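Local coordinates for protein aminoglycoside N(3)-acetyltransferase, AAC(3)-IVa (Escherichia coli, PDB 6MN3) that transfers an acetyl group from acetyl-CoA to N3 of 2-deoxystreptamine antibiotics, probably giving resistance to drugs such as gentamicin, tobramycin and apramycin, at residues A[14-18]-A[19-23]; A[78-81]-A[82-86]. All coordinates share one frame; numbering follows the deposited sequence.

Contact 1. Residues A[14-18]-A[19-23]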
# COMPACT_ATOMS: atom_id res chain seq x y z
N GLY A 14 -12.33 17.78 -3.89
CA GLY A 14 -11.94 18.45 -5.12
C GLY A 14 -10.50 18.20 -5.49
O GLY A 14 -10.18 17.96 -6.66
N GLN A 15 -9.60 18.23 -4.51
CA GLN A 15 -8.20 17.91 -4.77
C GLN A 15 -8.05 16.48 -5.27
O GLN A 15 -7.28 16.22 -6.20
CB GLN A 15 -7.37 18.13 -3.51
CG GLN A 15 -7.19 19.58 -3.10
CD GLN A 15 -6.41 19.71 -1.80
OE1 GLN A 15 -6.66 18.97 -0.85
NE2 GLN A 15 -5.47 20.64 -1.76
N LEU A 16 -8.78 15.55 -4.67
CA LEU A 16 -8.69 14.15 -5.08
C LEU A 16 -9.20 13.95 -6.50
O LEU A 16 -8.63 13.16 -7.27
CB LEU A 16 -9.46 13.27 -4.10
CG LEU A 16 -8.75 13.05 -2.77
CD1 LEU A 16 -9.75 12.70 -1.67
CD2 LEU A 16 -7.71 11.95 -2.92
N LEU A 17 -10.26 14.66 -6.88
CA LEU A 17 -10.75 14.57 -8.25
C LEU A 17 -9.79 15.25 -9.22
O LEU A 17 -9.52 14.72 -10.30
CB LEU A 17 -12.15 15.20 -8.35
CG LEU A 17 -13.26 14.40 -7.67
CD1 LEU A 17 -14.55 15.22 -7.61
CD2 LEU A 17 -13.50 13.08 -8.38
N ASN A 18 -9.25 16.41 -8.84
CA ASN A 18 -8.26 17.08 -9.68
C ASN A 18 -7.00 16.23 -9.82
O ASN A 18 -6.36 16.24 -10.87
CB ASN A 18 -7.91 18.45 -9.10
CG ASN A 18 -8.99 19.47 -9.33
OD1 ASN A 18 -9.71 19.41 -10.33
ND2 ASN A 18 -9.11 20.42 -8.41
N LEU A 19 -6.63 15.50 -8.76
CA LEU A 19 -5.49 14.61 -8.85
C LEU A 19 -5.73 13.50 -9.87
O LEU A 19 -4.81 13.08 -10.57
CB LEU A 19 -5.19 14.02 -7.47
CG LEU A 19 -3.89 13.23 -7.33
CD1 LEU A 19 -2.70 14.10 -7.70
CD2 LEU A 19 -3.77 12.71 -5.92
N GLY A 20 -6.97 13.03 -9.98
CA GLY A 20 -7.33 12.06 -11.00
C GLY A 20 -7.99 10.80 -10.49
O GLY A 20 -8.13 9.83 -11.23
N VAL A 21 -8.40 10.80 -9.21
CA VAL A 21 -9.08 9.65 -8.65
C VAL A 21 -10.34 9.35 -9.45
O VAL A 21 -11.10 10.26 -9.80
CB VAL A 21 -9.40 9.89 -7.17
CG1 VAL A 21 -10.27 8.77 -6.61
CG2 VAL A 21 -8.13 10.01 -6.36
N THR A 22 -10.55 8.08 -9.78
CA THR A 22 -11.66 7.67 -10.63
C THR A 22 -12.88 7.37 -9.76
O THR A 22 -12.84 6.42 -8.96
CB THR A 22 -11.29 6.45 -11.45
OG1 THR A 22 -10.07 6.70 -12.16
CG2 THR A 22 -12.39 6.12 -12.45
N PRO A 23 -13.97 8.14 -9.87
CA PRO A 23 -15.19 7.77 -9.16
C PRO A 23 -15.69 6.41 -9.62
O PRO A 23 -15.64 6.07 -10.80
CB PRO A 23 -16.17 8.89 -9.53
CG PRO A 23 -15.31 10.03 -9.99
CD PRO A 23 -14.12 9.39 -10.63
O HOH W 1 -10.79 12.59 -11.17

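Contact 2. Residues A[78-81]-A[82-86]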
# COMPACT_ATOMS: atom_id res chain seq x y z
N SER A 78 -7.10 -6.66 16.33
CA SER A 78 -5.68 -6.47 16.05
C SER A 78 -5.44 -5.11 15.40
O SER A 78 -5.95 -4.86 14.30
CB SER A 78 -5.15 -7.58 15.15
OG SER A 78 -5.06 -8.81 15.86
N PRO A 79 -4.68 -4.22 16.04
CA PRO A 79 -4.46 -2.89 15.46
C PRO A 79 -3.46 -2.92 14.33
O PRO A 79 -2.57 -3.78 14.26
CB PRO A 79 -3.92 -2.08 16.65
CG PRO A 79 -4.09 -2.96 17.87
CD PRO A 79 -4.06 -4.36 17.36
N VAL A 80 -3.61 -1.95 13.42
CA VAL A 80 -2.64 -1.77 12.35
C VAL A 80 -1.32 -1.30 12.94
O VAL A 80 -1.28 -0.58 13.94
CB VAL A 80 -3.18 -0.77 11.31
CG1 VAL A 80 -2.28 -0.73 10.09
CG2 VAL A 80 -4.59 -1.15 10.90
N THR A 81 -0.22 -1.74 12.33
CA THR A 81 1.09 -1.32 12.79
C THR A 81 1.19 0.21 12.73
O THR A 81 0.68 0.83 11.80
CB THR A 81 2.20 -1.94 11.94
OG1 THR A 81 3.44 -1.27 12.19
CG2 THR A 81 1.86 -1.83 10.46
N PRO A 82 1.83 0.84 13.72
CA PRO A 82 1.91 2.31 13.73
C PRO A 82 2.67 2.89 12.55
O PRO A 82 2.57 4.10 12.31
CB PRO A 82 2.61 2.62 15.06
CG PRO A 82 3.36 1.37 15.40
CD PRO A 82 2.51 0.24 14.89
N ASP A 83 3.42 2.07 11.81
CA ASP A 83 4.15 2.57 10.65
C ASP A 83 3.24 2.84 9.46
O ASP A 83 3.68 3.51 8.51
CB ASP A 83 5.24 1.57 10.26
CG ASP A 83 6.37 2.22 9.49
OD1 ASP A 83 6.77 3.35 9.85
OD2 ASP A 83 6.87 1.61 8.52
N LEU A 84 2.01 2.33 9.47
CA LEU A 84 1.08 2.57 8.37
C LEU A 84 0.22 3.81 8.57
O LEU A 84 -0.48 4.21 7.64
CB LEU A 84 0.19 1.34 8.17
CG LEU A 84 0.87 0.16 7.48
CD1 LEU A 84 -0.06 -1.03 7.35
CD2 LEU A 84 1.41 0.56 6.11
N GLY A 85 0.26 4.43 9.75
CA GLY A 85 -0.39 5.70 9.98
C GLY A 85 -1.71 5.56 10.72
O GLY A 85 -2.25 4.47 10.92
N VAL A 86 -2.22 6.72 11.14
CA VAL A 86 -3.48 6.76 11.87
C VAL A 86 -4.67 6.50 10.95
O VAL A 86 -5.68 5.93 11.38
CB VAL A 86 -3.63 8.12 12.58
CG1 VAL A 86 -4.78 8.09 13.57
CG2 VAL A 86 -2.32 8.49 13.27

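Contact 1. Residues A[14-18]-A[19-23]
The chain from Leu-16 to Val-21 closes helix 9-19 with a Schellman motif: Gly-20, the C-prime residue, turns to positive phi (127°), and Val-21 N donates back to Leu-16 O at 3.1 Å. That carbonyl also takes the N-H of Gly-20, with Gly-20 N 3.2 Å from Leu-16 O, while one residue earlier Leu-19 N still makes a regular helical bond to Gln-15 O at 2.7 Å. With the chain folded back like this, Val-21 lays its CG2 methyl alongside Leu-16. The two side chains point the same way, and Leu-16 CD2 comes to 4.0 Å from Val-21 CG2. With CG1 of Val-21 anti to the backbone N (chi1 173°), the other methyl stays next to that N, on the side where its N-H bonds to Leu-16 O; Val-21 CG2 is 3.3 Å from Leu-16 O and shields the doubly used carbonyl. On the outer side, Leu-17 reaches obliquely across the turn, bringing CD2 to 3.9 Å from Pro-23 CG. A water bridges the same two limbs, donating to Leu-17 O and to Val-21 O. Leu-19 faces inward and rests on Val-213 and Leu-220 of the central sheet, and Leu-16 packs on Leu-50 of helix 42-54. Pairing an apolar residue of the last helical turn with the one after the glycine is the usual companion of a Schellman cap. Here Leu-16 O is met by two backbone donors and Leu-17 O by the water, and the apolar pair screens the bonds at Leu-16 O.

Contact 2. Residues A[78-81]-A[82-86]
Thr-81 sits at the head of the turn that carries the chain into Pro-82, Asp-83 and Leu-84, and its side chain works in two directions. CB lies against the start of the proline ring, 3.3 Å from Pro-82 N. From there OG1 points away from its own backbone N (chi1 166°) and comes to rest beside the N-CD edge of the ring, with Thr-81 OG1 at 3.2 Å from Pro-82 CD. The same oxygen receives the N-H of Asp-83 in a weak but nearly straight bond, Asp-83 N to Thr-81 OG1 being 3.4 Å. The methyl branch takes the other side: Thr-81 CG2 meets Leu-84 CG at 3.7 Å, the two side chains crossing at about a right angle. Leu-84 also reaches Val-80, where CD1 lies 3.5 Å from Val-80 CG1, so one leucine end is shared by the valine and the threonine. Trp-65 lies against both Thr-81 and Leu-84. In the backbone, Leu-84 N donates to Thr-81 O at 3.1 Å with an angle of 167° at the hydrogen, approaching from above the carbonyl plane. Gly-85, with phi 101°, then takes the N-cap position of helix 86-91. Residues 81-84 form a type I beta turn with Pro-82 at position i+1 and Asp-83 at i+2, and the weak bond from Asp-83 N to the threonine hydroxyl fits an ST turn overlaid on it.

From the N terminus, helix 9-19 comes first, and contact 1 ends it, turning the chain towards strand 26-31 of the mixed sheet. Helix 42-54, against which contact 1 packs, and strand 59-63 follow; the long loop after that strand holds contact 2, which delivers the chain to helix 86-91. The two are in series along the chain: each closes a short turn of its own, and they neither nest nor cross. The centres of contacts 1 and 2 are about 26 Å apart, their nearest atoms about 15 Å. Contact 1 ties a helix end to the sheet and to helix 42-54, whereas 78-86 is a surface turn fastened to the Trp-65 loop and to the middle of helix 86-91, through Ser-88 and Asp-89.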